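Local coordinates for protein delta-aminolevulinic acid dehydratase (Toxoplasma gondii ME49, PDB 3OBK) that catalyses the condensation of two molecules of 5-aminolevulinic acid into porphobilinogen, the pyrrole building block of tetrapyrroles such as haem, at residues A136-V148 / L226-Q240. Sequence-based numbering, arbitrary orientation.
Sequences ALDPYSSMGHDGV and LDSHMVGGTDKKTYQ. With PBG (3-[5-(aminomethyl)-4-(carboxymethyl)-1H-pyrrol-3-yl]propanoic acid), chain L.
Leu-226 lays its CD2 methyl against CG of Pro-139, two apolar groups side by side. Beyond it the chain meets Gly-144, whose positive phi suits glycine and whose CA lies 3.6 Å from Ser-228 O, so the two backbones run close together. Met-230 places CG over one face of the His-145 ring, a CH-pi contact, while Val-231 N donates to Met-143 O at 3.1 Å. The turn 231-234 then presents Thr-234, whose hydroxyl accepts from His-145 NE2 (2.8 Å), nearly in the ring plane, and donates to Val-231 O. Lys-236 runs extended beyond CG (chi2 -167°), which carries its NZ to the syn lone pair of Asp-146 OD1 at 2.6 Å; a water links the same amine to Gly-144 O and Ser-228 O. Tyr-239 OH pairs with His-145 ND1 (3.0 Å) and accepts from Asp-146 N in an almost straight bond (170°). The imidazole, bonded through both nitrogens, is thus fixed in rotation. Gln-240 NE2 reaches Asp-146 OD2 through another water. In this TIM-barrel enzyme both loops border the product pocket: porphobilinogen N1 donates to Asp-146 OD2 (3.0 Å), and Lys-236 NZ bonds weakly to its O2A. The lysine thus joins carboxylates of protein and product, tying the two loops and the ligand together at one nitrogen.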
loop_
_atom_site.group_PDB
_atom_site.type_symbol
_atom_site.label_atom_id
_atom_site.label_comp_id
_atom_site.label_asym_id
_atom_site.label_seq_id
_atom_site.Cartn_x
_atom_site.Cartn_y
_atom_site.Cartn_z
ATOM N N ALA A 136 37.014 -9.434 3.781
ATOM C CA ALA A 136 37.103 -9.965 2.425
ATOM C C ALA A 136 38.539 -10.368 2.206
ATOM O O ALA A 136 39.470 -9.765 2.765
ATOM C CB ALA A 136 36.669 -8.953 1.371
ATOM N N LEU A 137 38.723 -11.411 1.420
ATOM C CA LEU A 137 40.047 -11.997 1.296
ATOM C C LEU A 137 40.803 -11.418 0.137
ATOM O O LEU A 137 41.941 -11.742 -0.045
ATOM C CB LEU A 137 39.947 -13.503 1.119
ATOM C CG LEU A 137 39.185 -14.223 2.220
ATOM C CD1 LEU A 137 39.237 -15.726 1.979
ATOM C CD2 LEU A 137 39.728 -13.900 3.590
ATOM N N ASP A 138 40.195 -10.571 -0.674
ATOM C CA ASP A 138 40.876 -10.258 -1.926
ATOM C C ASP A 138 42.165 -9.500 -1.754
ATOM O O ASP A 138 43.058 -9.678 -2.550
ATOM C CB ASP A 138 39.993 -9.636 -3.029
ATOM C CG ASP A 138 39.015 -8.605 -2.538
ATOM O OD1 ASP A 138 38.372 -8.778 -1.478
ATOM O OD2 ASP A 138 38.819 -7.647 -3.316
ATOM N N PRO A 139 42.286 -8.668 -0.715
ATOM C CA PRO A 139 43.572 -7.993 -0.590
ATOM C C PRO A 139 44.682 -8.948 -0.216
ATOM O O PRO A 139 45.849 -8.597 -0.299
ATOM C CB PRO A 139 43.344 -6.967 0.540
ATOM C CG PRO A 139 41.841 -6.806 0.680
ATOM C CD PRO A 139 41.248 -8.100 0.174
ATOM N N TYR A 140 44.318 -10.134 0.240
ATOM C CA TYR A 140 45.286 -11.121 0.701
ATOM C C TYR A 140 45.339 -12.337 -0.186
ATOM O O TYR A 140 46.096 -13.247 0.083
ATOM C CB TYR A 140 44.896 -11.578 2.097
ATOM C CG TYR A 140 44.727 -10.430 3.054
ATOM C CD1 TYR A 140 45.805 -9.952 3.791
ATOM C CD2 TYR A 140 43.487 -9.816 3.223
ATOM C CE1 TYR A 140 45.644 -8.929 4.673
ATOM C CE2 TYR A 140 43.334 -8.779 4.088
ATOM C CZ TYR A 140 44.411 -8.343 4.806
ATOM O OH TYR A 140 44.250 -7.305 5.671
ATOM N N SER A 141 44.516 -12.358 -1.222
ATOM C CA SER A 141 44.361 -13.536 -2.051
ATOM C C SER A 141 45.282 -13.449 -3.250
ATOM O O SER A 141 45.308 -12.442 -3.951
ATOM C CB SER A 141 42.913 -13.677 -2.524
ATOM O OG SER A 141 42.831 -14.531 -3.638
ATOM N N SER A 142 46.017 -14.523 -3.496
ATOM C CA SER A 142 46.912 -14.579 -4.659
ATOM C C SER A 142 46.134 -14.735 -5.945
ATOM O O SER A 142 46.718 -14.723 -7.038
ATOM C CB SER A 142 47.943 -15.722 -4.519
ATOM O OG SER A 142 47.385 -16.964 -4.125
ATOM N N MET A 143 44.818 -14.907 -5.808
ATOM C CA MET A 143 43.926 -15.076 -6.939
ATOM C C MET A 143 43.121 -13.820 -7.212
ATOM O O MET A 143 42.433 -13.747 -8.219
ATOM C CB MET A 143 42.973 -16.222 -6.667
ATOM C CG MET A 143 43.673 -17.540 -6.326
ATOM S SD MET A 143 44.250 -18.359 -7.787
ATOM C CE MET A 143 45.988 -17.972 -7.785
ATOM N N GLY A 144 43.216 -12.827 -6.334
ATOM C CA GLY A 144 42.393 -11.632 -6.459
ATOM C C GLY A 144 40.893 -11.877 -6.297
ATOM O O GLY A 144 40.084 -11.165 -6.867
ATOM N N HIS A 145 40.525 -12.895 -5.517
ATOM C CA HIS A 145 39.128 -13.135 -5.176
ATOM C C HIS A 145 38.825 -12.908 -3.691
ATOM O O HIS A 145 39.708 -13.045 -2.839
ATOM C CB HIS A 145 38.725 -14.529 -5.613
ATOM C CG HIS A 145 38.574 -14.653 -7.086
ATOM N ND1 HIS A 145 37.420 -14.293 -7.740
ATOM C CD2 HIS A 145 39.447 -15.046 -8.042
ATOM C CE1 HIS A 145 37.576 -14.494 -9.036
ATOM N NE2 HIS A 145 38.803 -14.935 -9.249
ATOM N N ASP A 146 37.571 -12.551 -3.408
ATOM C CA ASP A 146 37.116 -12.250 -2.051
ATOM C C ASP A 146 36.972 -13.503 -1.199
ATOM O O ASP A 146 36.797 -13.410 -0.002
ATOM C CB ASP A 146 35.768 -11.530 -2.063
ATOM C CG ASP A 146 35.791 -10.203 -2.818
ATOM O OD1 ASP A 146 36.539 -10.052 -3.800
ATOM O OD2 ASP A 146 34.997 -9.324 -2.462
ATOM N N GLY A 147 37.027 -14.674 -1.807
ATOM C CA GLY A 147 37.010 -15.928 -1.077
ATOM C C GLY A 147 38.091 -16.907 -1.517
ATOM O O GLY A 147 38.902 -16.623 -2.420
ATOM N N VAL A 148 38.100 -18.061 -0.865
ATOM C CA VAL A 148 39.035 -19.125 -1.201
ATOM C C VAL A 148 38.626 -19.803 -2.505
ATOM O O VAL A 148 37.474 -20.128 -2.690
ATOM C CB VAL A 148 39.110 -20.165 -0.101
ATOM C CG1 VAL A 148 40.076 -21.260 -0.504
ATOM C CG2 VAL A 148 39.554 -19.518 1.202
ATOM N N LEU A 226 45.360 -1.680 -4.564
ATOM C CA LEU A 226 45.755 -2.884 -3.799
ATOM C C LEU A 226 46.560 -3.928 -4.582
ATOM O O LEU A 226 47.044 -4.913 -3.999
ATOM C CB LEU A 226 44.518 -3.560 -3.238
ATOM C CG LEU A 226 43.941 -2.983 -1.964
ATOM C CD1 LEU A 226 43.787 -1.491 -2.112
ATOM C CD2 LEU A 226 42.613 -3.680 -1.595
ATOM N N ASP A 227 46.676 -3.723 -5.891
ATOM C CA ASP A 227 47.283 -4.700 -6.806
ATOM C C ASP A 227 46.575 -6.052 -6.670
ATOM O O ASP A 227 47.176 -7.066 -6.371
ATOM C CB ASP A 227 48.799 -4.811 -6.570
ATOM C CG ASP A 227 49.519 -5.557 -7.683
ATOM O OD1 ASP A 227 49.087 -5.537 -8.846
ATOM O OD2 ASP A 227 50.531 -6.193 -7.376
ATOM N N SER A 228 45.271 -6.041 -6.885
ATOM C CA SER A 228 44.440 -7.170 -6.482
ATOM C C SER A 228 43.487 -7.581 -7.593
ATOM O O SER A 228 42.458 -8.197 -7.353
ATOM C CB SER A 228 43.710 -6.842 -5.165
ATOM O OG SER A 228 42.876 -5.714 -5.303
ATOM N N HIS A 229 43.873 -7.255 -8.820
ATOM C CA HIS A 229 43.175 -7.732 -9.988
ATOM C C HIS A 229 43.105 -9.256 -10.027
ATOM O O HIS A 229 44.063 -9.940 -9.681
ATOM C CB HIS A 229 43.853 -7.199 -11.236
ATOM C CG HIS A 229 43.592 -5.749 -11.475
ATOM N ND1 HIS A 229 42.397 -5.288 -11.989
ATOM C CD2 HIS A 229 44.362 -4.656 -11.259
ATOM C CE1 HIS A 229 42.448 -3.972 -12.088
ATOM N NE2 HIS A 229 43.629 -3.565 -11.656
ATOM N N MET A 230 41.953 -9.760 -10.451
ATOM C CA MET A 230 41.681 -11.181 -10.542
ATOM C C MET A 230 42.625 -11.843 -11.543
ATOM O O MET A 230 42.930 -11.285 -12.601
ATOM C CB MET A 230 40.237 -11.432 -10.995
ATOM C CG MET A 230 39.131 -10.921 -10.074
ATOM S SD MET A 230 38.535 -9.218 -10.392
ATOM C CE MET A 230 37.922 -9.346 -12.090
ATOM N N VAL A 231 43.060 -13.049 -11.208
ATOM C CA VAL A 231 43.992 -13.794 -12.034
ATOM C C VAL A 231 43.286 -14.502 -13.179
ATOM O O VAL A 231 42.117 -14.888 -13.043
ATOM C CB VAL A 231 44.742 -14.833 -11.173
ATOM C CG1 VAL A 231 45.269 -15.991 -12.008
ATOM C CG2 VAL A 231 45.875 -14.141 -10.416
ATOM N N GLY A 232 43.992 -14.654 -14.304
ATOM C CA GLY A 232 43.635 -15.650 -15.328
ATOM C C GLY A 232 42.406 -15.321 -16.151
ATOM O O GLY A 232 41.788 -16.221 -16.751
ATOM N N GLY A 233 42.046 -14.037 -16.202
ATOM C CA GLY A 233 40.814 -13.624 -16.881
ATOM C C GLY A 233 39.509 -13.995 -16.155
ATOM O O GLY A 233 38.429 -13.913 -16.755
ATOM N N THR A 234 39.579 -14.385 -14.879
ATOM C CA THR A 234 38.374 -14.704 -14.123
ATOM C C THR A 234 37.608 -13.432 -13.734
ATOM O O THR A 234 38.126 -12.322 -13.883
ATOM C CB THR A 234 38.692 -15.529 -12.866
ATOM O OG1 THR A 234 39.567 -14.793 -11.987
ATOM C CG2 THR A 234 39.320 -16.878 -13.263
ATOM N N ASP A 235 36.373 -13.584 -13.263
ATOM C CA ASP A 235 35.580 -12.442 -12.805
ATOM C C ASP A 235 34.822 -12.791 -11.535
ATOM O O ASP A 235 34.952 -13.880 -11.020
ATOM C CB ASP A 235 34.651 -11.947 -13.904
ATOM C CG ASP A 235 33.585 -12.962 -14.267
ATOM O OD1 ASP A 235 33.013 -13.592 -13.369
ATOM O OD2 ASP A 235 33.315 -13.131 -15.461
ATOM N N LYS A 236 34.043 -11.860 -11.013
ATOM C CA LYS A 236 33.396 -12.075 -9.726
ATOM C C LYS A 236 31.891 -12.257 -9.858
ATOM O O LYS A 236 31.142 -12.059 -8.923
ATOM C CB LYS A 236 33.733 -10.930 -8.758
ATOM C CG LYS A 236 35.217 -10.629 -8.619
ATOM C CD LYS A 236 35.484 -9.724 -7.436
ATOM C CE LYS A 236 36.972 -9.573 -7.081
ATOM N NZ LYS A 236 37.172 -8.645 -5.902
ATOM N N LYS A 237 31.450 -12.689 -11.011
ATOM C CA LYS A 237 30.028 -12.721 -11.284
ATOM C C LYS A 237 29.290 -13.861 -10.594
ATOM O O LYS A 237 28.075 -13.817 -10.492
ATOM C CB LYS A 237 29.785 -12.763 -12.784
ATOM C CG LYS A 237 30.257 -11.526 -13.480
ATOM C CD LYS A 237 30.036 -11.625 -14.975
ATOM C CE LYS A 237 30.682 -10.438 -15.706
ATOM N NZ LYS A 237 30.368 -10.574 -17.118
ATOM N N THR A 238 30.028 -14.858 -10.107
ATOM C CA THR A 238 29.457 -15.934 -9.311
ATOM C C THR A 238 29.177 -15.518 -7.848
ATOM O O THR A 238 28.743 -16.351 -7.047
ATOM C CB THR A 238 30.394 -17.199 -9.320
ATOM O OG1 THR A 238 31.722 -16.828 -8.912
ATOM C CG2 THR A 238 30.438 -17.851 -10.700
ATOM N N TYR A 239 29.446 -14.256 -7.489
ATOM C CA TYR A 239 29.143 -13.761 -6.160
ATOM C C TYR A 239 28.696 -12.296 -6.061
ATOM O O TYR A 239 27.724 -12.017 -5.358
ATOM C CB TYR A 239 30.279 -14.040 -5.153
ATOM C CG TYR A 239 31.701 -13.592 -5.437
ATOM C CD1 TYR A 239 32.579 -14.403 -6.144
ATOM C CD2 TYR A 239 32.208 -12.431 -4.891
ATOM C CE1 TYR A 239 33.908 -14.036 -6.362
ATOM C CE2 TYR A 239 33.557 -12.056 -5.095
ATOM C CZ TYR A 239 34.399 -12.877 -5.834
ATOM O OH TYR A 239 35.730 -12.540 -6.037
ATOM N N GLN A 240 29.388 -11.366 -6.714
ATOM C CA GLN A 240 28.823 -10.032 -6.871
ATOM C C GLN A 240 27.591 -10.119 -7.789
ATOM O O GLN A 240 27.454 -11.039 -8.587
ATOM C CB GLN A 240 29.860 -9.053 -7.365
ATOM C CG GLN A 240 31.009 -8.839 -6.335
ATOM C CD GLN A 240 32.169 -7.992 -6.866
ATOM O OE1 GLN A 240 32.201 -7.590 -8.034
ATOM N NE2 GLN A 240 33.146 -7.738 -6.000
HETATM C CHA PBG L . 37.018 -5.911 -1.893
HETATM C C1A PBG L . 36.661 -4.490 -2.185
HETATM C C2A PBG L . 36.556 -3.906 -3.443
HETATM C C3A PBG L . 36.202 -2.587 -3.222
HETATM C C4A PBG L . 36.016 -2.435 -1.860
HETATM N NA PBG L . 36.327 -3.587 -1.251
HETATM C C5A PBG L . 36.927 -4.486 -4.787
HETATM C C6A PBG L . 36.081 -5.569 -5.300
HETATM O O1A PBG L . 35.361 -6.173 -4.461
HETATM O O2A PBG L . 36.159 -5.910 -6.502
HETATM C C7A PBG L . 36.055 -1.553 -4.269
HETATM C C8A PBG L . 35.965 -0.145 -3.814
HETATM C C9A PBG L . 36.124 0.919 -4.818
HETATM O O3A PBG L . 36.465 2.028 -4.416
HETATM O O4A PBG L . 36.213 0.705 -6.037
HETATM N N1 PBG L . 36.028 -6.747 -1.297
HETATM O O HOH W 1 46.774 -6.013 -1.060
HETATM O O HOH W 2 39.814 -8.389 -6.853
HETATM O O HOH W 3 32.564 -8.831 -3.374
#